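Local atomic coordinates of 3-keto-5-aminohexanoate cleavage protein (Burkholderia xenovorans LB400, PDB entry 3E02), a protein that binds zinc and, as a member of the beta-keto acid cleavage enzyme family, probably catalyses the cleavage of 3-keto-5-aminohexanoate. Residues N118-Q123 with G142-I147; P193-Q198 with R223-D228. All blocks are in the same frame, centred on the assembly; numbering follows the deposited sequence.

The two contacts lie in different parts of a TIM-barrel protein and hold different elements. Interaction 1 closes the base of an excursion that carries helix 136-142, beside the second subunit, the F119 side chain about 8 Å from the zinc ion; interaction 2 lies in the barrel wall, away from the metal, where helix 211-225 turns back toward the strands. Their nearest atoms are about 11 Å apart, and each mixes buried with more exposed residues. Interaction 1 joins mostly irregular chain, with one short strand pair, and polar side chains and backbone amides carry much of it. In interaction 2 aromatic and aliphatic groups fill the strand-helix interface, and one straight backbone bond closes its end.

Interaction 1 of 2, residues N118-Q123 with G142-I147; sequences NFNISQ and GTRDFI. With EDO (1,2-ethanediol), chain K.
T143 OG1 stands between its own backbone N and carbonyl carbon (chi1 69°), turned to the amide of I121, while N120 CG lies anti to its backbone N (chi1 -171°), which carries OD1 forward to S122. The N120 torsion lets N120 OD1 close an Asx turn by accepting from S122 N at 3.1 Å, and OD1 also accepts from S122 OG, at 2.6 Å in the carbonyl plane, on a lone pair. Two donors thus grip one amide oxygen and fix the bend against which T143 packs. The threonine hydroxyl has two partners: I121 N donates to T143 OG1 at 2.9 Å, and OG1 is also hydrogen-bonded to the carbonyl of L140 in helix 136-142. Its methyl, CG2, meets CG1 of I121 at 3.7 Å. In the conformer described, the aliphatic CG of R144 rests against the S122 hydroxyl, and R144 NE is bonded to the carbonyl of A141.

At the other end, N118 and I147 form an antiparallel non-hydrogen-bonded pair, joining the short strands 117-118 and 147-148 that close the excursion at its base. F119 N adds only a weak bond to F146 O. The side-chain amide of N118 bonds to the second subunit, OD1 to S116 OG and ND2 to the carbonyl of N150, so this closure also belongs to the subunit interface. The end of the F119 side chain leads away from 142-147 and lies about 8 Å from the zinc ion, while the backbone O of F119 lies in the plane of the F146 ring, at the edge, 3.7 Å from F146 CD2.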
loop_
_atom_site.group_PDB
_atom_site.type_symbol
_atom_site.label_atom_id
_atom_site.label_comp_id
_atom_site.label_asym_id
_atom_site.label_seq_id
_atom_site.Cartn_x
_atom_site.Cartn_y
_atom_site.Cartn_z
ATOM N N ASN A 118 17.472 10.274 14.512
ATOM C CA ASN A 118 18.801 10.571 13.964
ATOM C C ASN A 118 18.569 11.596 12.840
ATOM O O ASN A 118 17.571 11.507 12.124
ATOM C CB ASN A 118 19.457 9.326 13.365
ATOM C CG ASN A 118 19.869 8.315 14.408
ATOM O OD1 ASN A 118 19.930 8.622 15.601
ATOM N ND2 ASN A 118 20.183 7.100 13.962
ATOM N N PHE A 119 19.435 12.597 12.742
ATOM C CA PHE A 119 19.272 13.666 11.738
ATOM C C PHE A 119 20.684 13.892 11.203
ATOM O O PHE A 119 21.412 14.741 11.700
ATOM C CB PHE A 119 18.651 14.909 12.393
ATOM C CG PHE A 119 17.971 15.829 11.421
ATOM C CD1 PHE A 119 18.694 16.444 10.391
ATOM C CD2 PHE A 119 16.603 16.097 11.533
ATOM C CE1 PHE A 119 18.055 17.290 9.468
ATOM C CE2 PHE A 119 15.954 16.944 10.620
ATOM C CZ PHE A 119 16.682 17.543 9.593
ATOM N N ASN A 120 21.040 13.099 10.193
ATOM C CA ASN A 120 22.384 13.015 9.645
ATOM C C ASN A 120 22.528 13.750 8.306
ATOM O O ASN A 120 22.064 13.267 7.270
ATOM C CB ASN A 120 22.756 11.522 9.506
ATOM C CG ASN A 120 24.228 11.284 9.134
ATOM O OD1 ASN A 120 24.999 12.226 8.910
ATOM N ND2 ASN A 120 24.617 10.005 9.072
ATOM N N ILE A 121 23.177 14.914 8.342
ATOM C CA ILE A 121 23.455 15.715 7.124
ATOM C C ILE A 121 24.962 15.738 6.798
ATOM O O ILE A 121 25.411 16.553 5.974
ATOM C CB ILE A 121 22.856 17.151 7.234
ATOM C CG1 ILE A 121 23.463 17.945 8.413
ATOM C CG2 ILE A 121 21.332 17.050 7.352
ATOM C CD1 ILE A 121 22.966 19.347 8.515
ATOM N N SER A 122 25.726 14.828 7.418
ATOM C CA SER A 122 27.182 14.760 7.268
ATOM C C SER A 122 27.679 14.463 5.855
ATOM O O SER A 122 28.756 14.916 5.489
ATOM C CB SER A 122 27.765 13.720 8.232
ATOM O OG SER A 122 27.385 12.399 7.862
ATOM N N GLN A 123 26.905 13.699 5.080
ATOM C CA GLN A 123 27.266 13.364 3.692
ATOM C C GLN A 123 27.410 14.600 2.786
ATOM O O GLN A 123 28.150 14.555 1.814
ATOM C CB GLN A 123 26.248 12.386 3.082
ATOM C CG GLN A 123 26.274 10.990 3.737
ATOM C CD GLN A 123 25.130 10.089 3.270
ATOM O OE1 GLN A 123 23.944 10.488 3.281
ATOM N NE2 GLN A 123 25.470 8.858 2.880
ATOM N N GLY A 142 29.407 16.605 12.851
ATOM C CA GLY A 142 28.804 16.327 14.146
ATOM C C GLY A 142 27.415 15.706 14.090
ATOM O O GLY A 142 26.977 15.112 15.080
ATOM N N THR A 143 26.728 15.805 12.941
ATOM C CA THR A 143 25.398 15.217 12.792
ATOM C C THR A 143 25.396 13.686 12.689
ATOM O O THR A 143 24.325 13.083 12.838
ATOM C CB THR A 143 24.541 15.884 11.717
ATOM O OG1 THR A 143 25.060 15.620 10.410
ATOM C CG2 THR A 143 24.411 17.401 11.996
ATOM N N ARG A 144 26.563 13.058 12.459
ATOM C CA ARG A 144 26.668 11.594 12.450
ATOM C C ARG A 144 26.284 11.032 13.818
ATOM O O ARG A 144 25.759 9.935 13.903
ATOM C CB ARG A 144 28.084 11.119 12.100
ATOM C CG ARG A 144 28.567 11.473 10.718
ATOM C CD ARG A 144 30.022 11.076 10.520
ATOM N NE ARG A 144 30.951 11.988 11.201
ATOM C CZ ARG A 144 32.234 11.730 11.457
ATOM N NH1 ARG A 144 32.819 10.589 11.068
ATOM N NH2 ARG A 144 32.957 12.646 12.106
ATOM N N ASP A 145 26.561 11.797 14.878
ATOM C CA ASP A 145 26.265 11.393 16.246
ATOM C C ASP A 145 25.190 12.287 16.874
ATOM O O ASP A 145 25.218 12.529 18.076
ATOM C CB ASP A 145 27.579 11.449 17.052
ATOM C CG ASP A 145 27.489 10.752 18.402
ATOM O OD1 ASP A 145 26.688 9.814 18.569
ATOM O OD2 ASP A 145 28.212 11.180 19.312
ATOM N N PHE A 146 24.213 12.727 16.078
ATOM C CA PHE A 146 23.188 13.665 16.515
ATOM C C PHE A 146 21.778 13.098 16.424
ATOM O O PHE A 146 21.452 12.404 15.462
ATOM C CB PHE A 146 23.261 14.920 15.656
ATOM C CG PHE A 146 22.201 15.948 15.958
ATOM C CD1 PHE A 146 22.232 16.677 17.142
ATOM C CD2 PHE A 146 21.175 16.200 15.051
ATOM C CE1 PHE A 146 21.241 17.630 17.418
ATOM C CE2 PHE A 146 20.194 17.149 15.320
ATOM C CZ PHE A 146 20.235 17.868 16.508
ATOM N N ILE A 147 20.960 13.450 17.420
ATOM C CA ILE A 147 19.539 13.109 17.480
ATOM C C ILE A 147 18.781 14.433 17.584
ATOM O O ILE A 147 19.089 15.251 18.458
ATOM C CB ILE A 147 19.196 12.253 18.725
ATOM C CG1 ILE A 147 19.984 10.933 18.730
ATOM C CG2 ILE A 147 17.676 11.960 18.782
ATOM C CD1 ILE A 147 19.909 10.177 20.052
HETATM C C1 EDO K . 30.078 5.982 19.550
HETATM O O1 EDO K . 29.803 5.829 20.953
HETATM C C2 EDO K . 29.461 7.245 18.961
HETATM O O2 EDO K . 29.067 8.214 19.940
#

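Interaction 2 of 2, residues P193-Q198 with R223-D228; sequences PPFFLQ and RLFGQD
F195, the first residue of strand 195-201, shows how one side chain can bridge a strand and the turn that follows a helix in a beta-alpha-beta unit. Its CB starts 3.9 Å from D228 O, with CG anti to F195's own carbonyl carbon (chi1 -48°), and the ring runs alongside the D228 side chain, both pointing the same way. CG stays near D228 O; CD2 comes closest to it, at 3.2 Å, and also lies near CD1 of F225. CE2 packs on CB of D228 at 3.7 Å. P193 CA covers one face of the ring, offset toward the rim, and P193 CB touches D228 CB.

The F195 and F225 rings meet obliquely, their planes 56° apart. F225 also receives CD1 of L197, in the conformer described 4.0 Å from its CD2, while CB of L224 sits over the centre of one of its faces. V186 of helix 176-187 touches both phenylalanines.

After F225, G226 takes a positive phi and the second position of a type II' turn from F225 to D228, closed by D228 N bonding to F225 O. That turn presents D228 O to F195 N, giving a 2.9 Å hydrogen bond in the carbonyl plane with an N-H...O angle of 163°. F195 and L197 supply apolar, non-directional packing, so the single backbone bond is what can set the position of the turn against the start of the strand.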
loop_
_atom_site.group_PDB
_atom_site.type_symbol
_atom_site.label_atom_id
_atom_site.label_comp_id
_atom_site.label_asym_id
_atom_site.label_seq_id
_atom_site.Cartn_x
_atom_site.Cartn_y
_atom_site.Cartn_z
ATOM N N PRO A 193 -8.354 20.043 16.537
ATOM C CA PRO A 193 -8.356 20.129 15.079
ATOM C C PRO A 193 -8.603 21.566 14.575
ATOM O O PRO A 193 -9.076 22.405 15.349
ATOM C CB PRO A 193 -9.487 19.190 14.657
ATOM C CG PRO A 193 -10.292 18.956 15.830
ATOM C CD PRO A 193 -9.475 19.230 17.043
ATOM N N PRO A 194 -8.241 21.865 13.313
ATOM C CA PRO A 194 -7.598 21.002 12.320
ATOM C C PRO A 194 -6.106 20.811 12.601
ATOM O O PRO A 194 -5.453 21.736 13.105
ATOM C CB PRO A 194 -7.791 21.780 11.018
ATOM C CG PRO A 194 -7.778 23.171 11.442
ATOM C CD PRO A 194 -8.477 23.212 12.765
ATOM N N PHE A 195 -5.581 19.635 12.269
ATOM C CA PHE A 195 -4.169 19.332 12.463
ATOM C C PHE A 195 -3.479 19.541 11.140
ATOM O O PHE A 195 -3.844 18.909 10.160
ATOM C CB PHE A 195 -3.960 17.896 12.941
ATOM C CG PHE A 195 -4.856 17.527 14.083
ATOM C CD1 PHE A 195 -4.739 18.198 15.299
ATOM C CD2 PHE A 195 -5.852 16.560 13.929
ATOM C CE1 PHE A 195 -5.585 17.891 16.372
ATOM C CE2 PHE A 195 -6.715 16.244 15.001
ATOM C CZ PHE A 195 -6.579 16.911 16.218
ATOM N N PHE A 196 -2.496 20.429 11.107
ATOM C CA PHE A 196 -1.732 20.688 9.892
ATOM C C PHE A 196 -0.512 19.766 9.971
ATOM O O PHE A 196 0.445 20.076 10.696
ATOM C CB PHE A 196 -1.374 22.172 9.798
ATOM C CG PHE A 196 -0.812 22.568 8.466
ATOM C CD1 PHE A 196 -1.618 22.560 7.334
ATOM C CD2 PHE A 196 0.515 22.951 8.331
ATOM C CE1 PHE A 196 -1.104 22.923 6.086
ATOM C CE2 PHE A 196 1.031 23.321 7.082
ATOM C CZ PHE A 196 0.213 23.303 5.967
ATOM N N LEU A 197 -0.599 18.625 9.268
ATOM C CA LEU A 197 0.439 17.586 9.240
ATOM C C LEU A 197 1.403 17.803 8.095
ATOM O O LEU A 197 0.987 17.723 6.930
ATOM C CB LEU A 197 -0.168 16.181 9.044
ATOM C CG LEU A 197 -1.184 15.587 9.991
ATOM C CD1 LEU A 197 -1.435 14.132 9.610
ATOM C CD2 LEU A 197 -0.674 15.674 11.392
ATOM N N GLN A 198 2.674 18.049 8.414
ATOM C CA GLN A 198 3.728 18.251 7.426
ATOM C C GLN A 198 4.608 16.983 7.391
ATOM O O GLN A 198 5.411 16.764 8.316
ATOM C CB GLN A 198 4.557 19.486 7.804
ATOM C CG GLN A 198 5.602 19.945 6.759
ATOM C CD GLN A 198 4.975 20.618 5.571
ATOM O OE1 GLN A 198 5.036 20.123 4.464
ATOM N NE2 GLN A 198 4.326 21.737 5.806
ATOM N N ARG A 223 -6.533 6.926 8.894
ATOM C CA ARG A 223 -6.957 5.980 9.928
ATOM C C ARG A 223 -6.940 6.598 11.322
ATOM O O ARG A 223 -7.866 6.384 12.092
ATOM C CB ARG A 223 -6.084 4.723 9.898
ATOM C CG ARG A 223 -6.241 3.795 11.098
ATOM C CD ARG A 223 -5.740 2.405 10.799
ATOM N NE ARG A 223 -6.576 1.779 9.770
ATOM C CZ ARG A 223 -6.537 0.497 9.412
ATOM N NH1 ARG A 223 -5.709 -0.379 10.003
ATOM N NH2 ARG A 223 -7.377 0.083 8.454
ATOM N N LEU A 224 -5.886 7.343 11.636
ATOM C CA LEU A 224 -5.737 7.976 12.953
ATOM C C LEU A 224 -6.579 9.245 13.165
ATOM O O LEU A 224 -7.075 9.457 14.267
ATOM C CB LEU A 224 -4.254 8.310 13.203
ATOM C CG LEU A 224 -3.284 7.127 13.304
ATOM C CD1 LEU A 224 -1.790 7.577 13.310
ATOM C CD2 LEU A 224 -3.588 6.288 14.530
ATOM N N PHE A 225 -6.711 10.079 12.132
ATOM C CA PHE A 225 -7.343 11.423 12.229
ATOM C C PHE A 225 -8.538 11.723 11.326
ATOM O O PHE A 225 -9.127 12.808 11.450
ATOM C CB PHE A 225 -6.285 12.491 11.923
ATOM C CG PHE A 225 -4.990 12.272 12.636
ATOM C CD1 PHE A 225 -4.919 12.397 14.020
ATOM C CD2 PHE A 225 -3.832 11.944 11.931
ATOM C CE1 PHE A 225 -3.732 12.182 14.694
ATOM C CE2 PHE A 225 -2.636 11.732 12.604
ATOM C CZ PHE A 225 -2.587 11.848 13.986
ATOM N N GLY A 226 -8.879 10.816 10.415
ATOM C CA GLY A 226 -10.036 10.988 9.510
ATOM C C GLY A 226 -10.068 12.330 8.782
ATOM O O GLY A 226 -9.112 12.693 8.088
ATOM N N GLN A 227 -11.135 13.092 9.012
ATOM C CA GLN A 227 -11.346 14.409 8.371
ATOM C C GLN A 227 -10.816 15.623 9.170
ATOM O O GLN A 227 -11.041 16.781 8.771
ATOM C CB GLN A 227 -12.840 14.564 8.030
ATOM C CG GLN A 227 -13.313 13.564 6.975
ATOM C CD GLN A 227 -12.645 13.791 5.611
ATOM O OE1 GLN A 227 -11.886 12.938 5.120
ATOM N NE2 GLN A 227 -12.879 14.968 5.024
ATOM N N ASP A 228 -10.078 15.361 10.255
ATOM C CA ASP A 228 -9.557 16.416 11.121
ATOM C C ASP A 228 -8.170 16.948 10.761
ATOM O O ASP A 228 -7.639 17.729 11.536
ATOM C CB ASP A 228 -9.561 15.928 12.590
ATOM C CG ASP A 228 -10.960 15.684 13.132
ATOM O OD1 ASP A 228 -11.921 16.311 12.643
ATOM O OD2 ASP A 228 -11.089 14.896 14.088
#